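Local coordinates for FdxN element excision controlling factor protein (Anabaena variabilis, PDB 2OKF), which probably binds nucleic acid and helps control excision of the fdxN element, a site-specific recombination of nitrogen-fixation genes in cyanobacteria, at residues Phe8-Thr14 and Tyr128-Glu133. Residues are numbered along the deposited sequence; the frame is centred on the assembly and turned at random.
Sequences FHEVVKT and YDVEQE
V12 presses one methyl onto a face of the Y128 ring. Its CG2 lies 3.5 Å from the Y128 ring centroid and 10° off the normal, a CH-pi contact. With CG1 anti to the backbone N (chi1 175°), CG2 is left anti to the carbonyl carbon, and this is the branch that meets the ring. V11 reaches the same ring obliquely, with CG1 3.8 Å from Y128 CD2. V11, V12 and Y128 are all buried, and this is the tight part of the contact. The Y128 hydroxyl sits at the edge of the F8 ring, with OH 3.4 Å from F8 CD2. That hydroxyl is hydrogen-bonded to the backbone O of K61. At the same F8 edge, CE2 lies 3.8 Å from V130 CG2. The contact packs helix 6-18 against the mixed sheet of a PDDEXK-clan fold, where strand 125-129 turns into strand 134-139. In that turn, D129 OD1 accepts from Q132 N in an Asx motif. At T14 and E133, both partly exposed, the contact is looser and takes in a water. No direct hydrogen bond joins the two segments. In one of two E133 conformers, this water donates to T14 OG1 and E133 OE1.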
loop_
_atom_site.group_PDB
_atom_site.type_symbol
_atom_site.label_atom_id
_atom_site.label_comp_id
_atom_site.label_asym_id
_atom_site.label_seq_id
_atom_site.Cartn_x
_atom_site.Cartn_y
_atom_site.Cartn_z
ATOM N N PHE A 8 -11.891 14.024 10.951
ATOM C CA PHE A 8 -12.033 12.580 11.137
ATOM C C PHE A 8 -11.075 12.072 12.188
ATOM O O PHE A 8 -11.380 11.145 12.934
ATOM C CB PHE A 8 -11.862 11.838 9.812
ATOM C CG PHE A 8 -13.024 12.021 8.913
ATOM C CD1 PHE A 8 -13.125 13.162 8.114
ATOM C CD2 PHE A 8 -14.057 11.092 8.905
ATOM C CE1 PHE A 8 -14.229 13.357 7.317
ATOM C CE2 PHE A 8 -15.166 11.279 8.108
ATOM C CZ PHE A 8 -15.266 12.420 7.319
ATOM N N HIS A 9 -9.910 12.697 12.260
ATOM C CA HIS A 9 -8.949 12.357 13.282
ATOM C C HIS A 9 -9.554 12.609 14.677
ATOM O O HIS A 9 -9.445 11.778 15.597
ATOM C CB HIS A 9 -7.720 13.212 13.057
ATOM C CG HIS A 9 -6.595 12.879 13.959
ATOM N ND1 HIS A 9 -5.571 12.034 13.583
ATOM C CD2 HIS A 9 -6.309 13.297 15.210
ATOM C CE1 HIS A 9 -4.714 11.930 14.584
ATOM N NE2 HIS A 9 -5.139 12.684 15.582
ATOM N N GLU A 10 -10.195 13.764 14.851
ATOM C CA GLU A 10 -10.824 14.106 16.106
ATOM C C GLU A 10 -12.005 13.182 16.397
ATOM O O GLU A 10 -12.203 12.788 17.543
ATOM C CB GLU A 10 -11.241 15.576 16.144
ATOM C CG GLU A 10 -10.039 16.522 16.265
ATOM C CD GLU A 10 -9.141 16.156 17.459
ATOM O OE1 GLU A 10 -9.663 16.060 18.601
ATOM O OE2 GLU A 10 -7.919 15.935 17.244
ATOM N N VAL A 11 -12.772 12.827 15.370
ATOM C CA VAL A 11 -13.888 11.889 15.549
ATOM C C VAL A 11 -13.387 10.567 16.123
ATOM O O VAL A 11 -13.975 10.025 17.039
ATOM C CB VAL A 11 -14.611 11.600 14.220
ATOM C CG1 VAL A 11 -15.529 10.402 14.328
ATOM C CG2 VAL A 11 -15.395 12.834 13.780
ATOM N N VAL A 12 -12.312 10.026 15.550
ATOM C CA VAL A 12 -11.793 8.746 16.037
ATOM C C VAL A 12 -11.268 8.871 17.462
ATOM O O VAL A 12 -11.460 7.982 18.291
ATOM C CB VAL A 12 -10.729 8.158 15.057
ATOM C CG1 VAL A 12 -10.135 6.894 15.649
ATOM C CG2 VAL A 12 -11.368 7.893 13.717
ATOM N N LYS A 13 -10.600 9.972 17.772
ATOM C CA LYS A 13 -10.130 10.195 19.130
ATOM C C LYS A 13 -11.295 10.217 20.092
ATOM O O LYS A 13 -11.235 9.649 21.172
ATOM C CB LYS A 13 -9.304 11.484 19.221
ATOM C CG LYS A 13 -7.968 11.368 18.587
ATOM C CD LYS A 13 -7.216 12.692 18.446
ATOM C CE LYS A 13 -6.809 13.289 19.758
ATOM N NZ LYS A 13 -5.835 14.440 19.498
ATOM N N THR A 14 -12.366 10.916 19.706
ATOM C CA THR A 14 -13.573 11.003 20.514
ATOM C C THR A 14 -14.175 9.623 20.731
ATOM O O THR A 14 -14.489 9.260 21.881
ATOM C CB THR A 14 -14.568 11.965 19.881
ATOM O OG1 THR A 14 -14.004 13.288 19.994
ATOM C CG2 THR A 14 -15.936 11.936 20.573
ATOM N N TYR A 128 -15.803 2.834 12.786
ATOM C CA TYR A 128 -16.384 3.926 13.596
ATOM C C TYR A 128 -17.515 4.611 12.875
ATOM O O TYR A 128 -17.524 4.709 11.683
ATOM C CB TYR A 128 -15.327 4.943 14.018
ATOM C CG TYR A 128 -14.678 5.744 12.929
ATOM C CD1 TYR A 128 -13.649 5.227 12.136
ATOM C CD2 TYR A 128 -15.060 7.059 12.680
ATOM C CE1 TYR A 128 -13.082 5.965 11.177
ATOM C CE2 TYR A 128 -14.511 7.801 11.698
ATOM C CZ TYR A 128 -13.490 7.270 10.936
ATOM O OH TYR A 128 -12.896 8.034 9.946
ATOM N N ASP A 129 -18.512 5.017 13.644
ATOM C CA ASP A 129 -19.653 5.752 13.155
ATOM C C ASP A 129 -19.298 7.226 13.239
ATOM O O ASP A 129 -19.032 7.773 14.309
ATOM C CB ASP A 129 -20.871 5.433 13.998
ATOM C CG ASP A 129 -22.105 6.075 13.465
ATOM O OD1 ASP A 129 -22.217 7.320 13.520
ATOM O OD2 ASP A 129 -22.965 5.322 12.967
ATOM N N VAL A 130 -19.289 7.886 12.098
ATOM C CA VAL A 130 -18.835 9.275 12.049
ATOM C C VAL A 130 -19.769 10.274 12.735
ATOM O O VAL A 130 -19.331 11.124 13.542
ATOM C CB VAL A 130 -18.600 9.699 10.568
ATOM C CG1 VAL A 130 -18.343 11.191 10.466
ATOM C CG2 VAL A 130 -17.460 8.880 9.948
ATOM N N GLU A 131 -21.064 10.191 12.438
ATOM C CA GLU A 131 -22.028 11.152 12.970
ATOM C C GLU A 131 -22.135 11.054 14.491
ATOM O O GLU A 131 -22.211 12.065 15.182
ATOM C CB GLU A 131 -23.395 10.944 12.318
ATOM C CG GLU A 131 -24.447 11.931 12.783
ATOM C CD GLU A 131 -25.784 11.808 12.033
ATOM O OE1 GLU A 131 -26.001 10.799 11.320
ATOM O OE2 GLU A 131 -26.626 12.733 12.176
ATOM N N GLN A 132 -22.157 9.839 15.014
ATOM C CA GLN A 132 -22.297 9.665 16.455
ATOM C C GLN A 132 -20.984 9.627 17.207
ATOM O O GLN A 132 -20.963 9.717 18.429
ATOM C CB GLN A 132 -23.094 8.401 16.743
ATOM C CG GLN A 132 -24.504 8.457 16.240
ATOM C CD GLN A 132 -25.216 9.691 16.678
ATOM O OE1 GLN A 132 -25.098 10.123 17.848
ATOM N NE2 GLN A 132 -25.990 10.275 15.765
ATOM N N GLU A 133 -19.888 9.488 16.463
ATOM C CA GLU A 133 -18.531 9.460 17.004
ATOM C C GLU A 133 -18.351 8.352 18.023
ATOM O O GLU A 133 -17.956 8.596 19.156
ATOM C CB GLU A 133 -18.153 10.810 17.605
ATOM C CG GLU A 133 -18.515 11.999 16.702
ATOM C CD GLU A 133 -17.832 13.283 17.100
ATOM O OE1 GLU A 133 -16.641 13.254 17.441
ATOM O OE2 GLU A 133 -18.485 14.346 17.023
HETATM O O HOH W 1 -14.679 15.044 17.715
#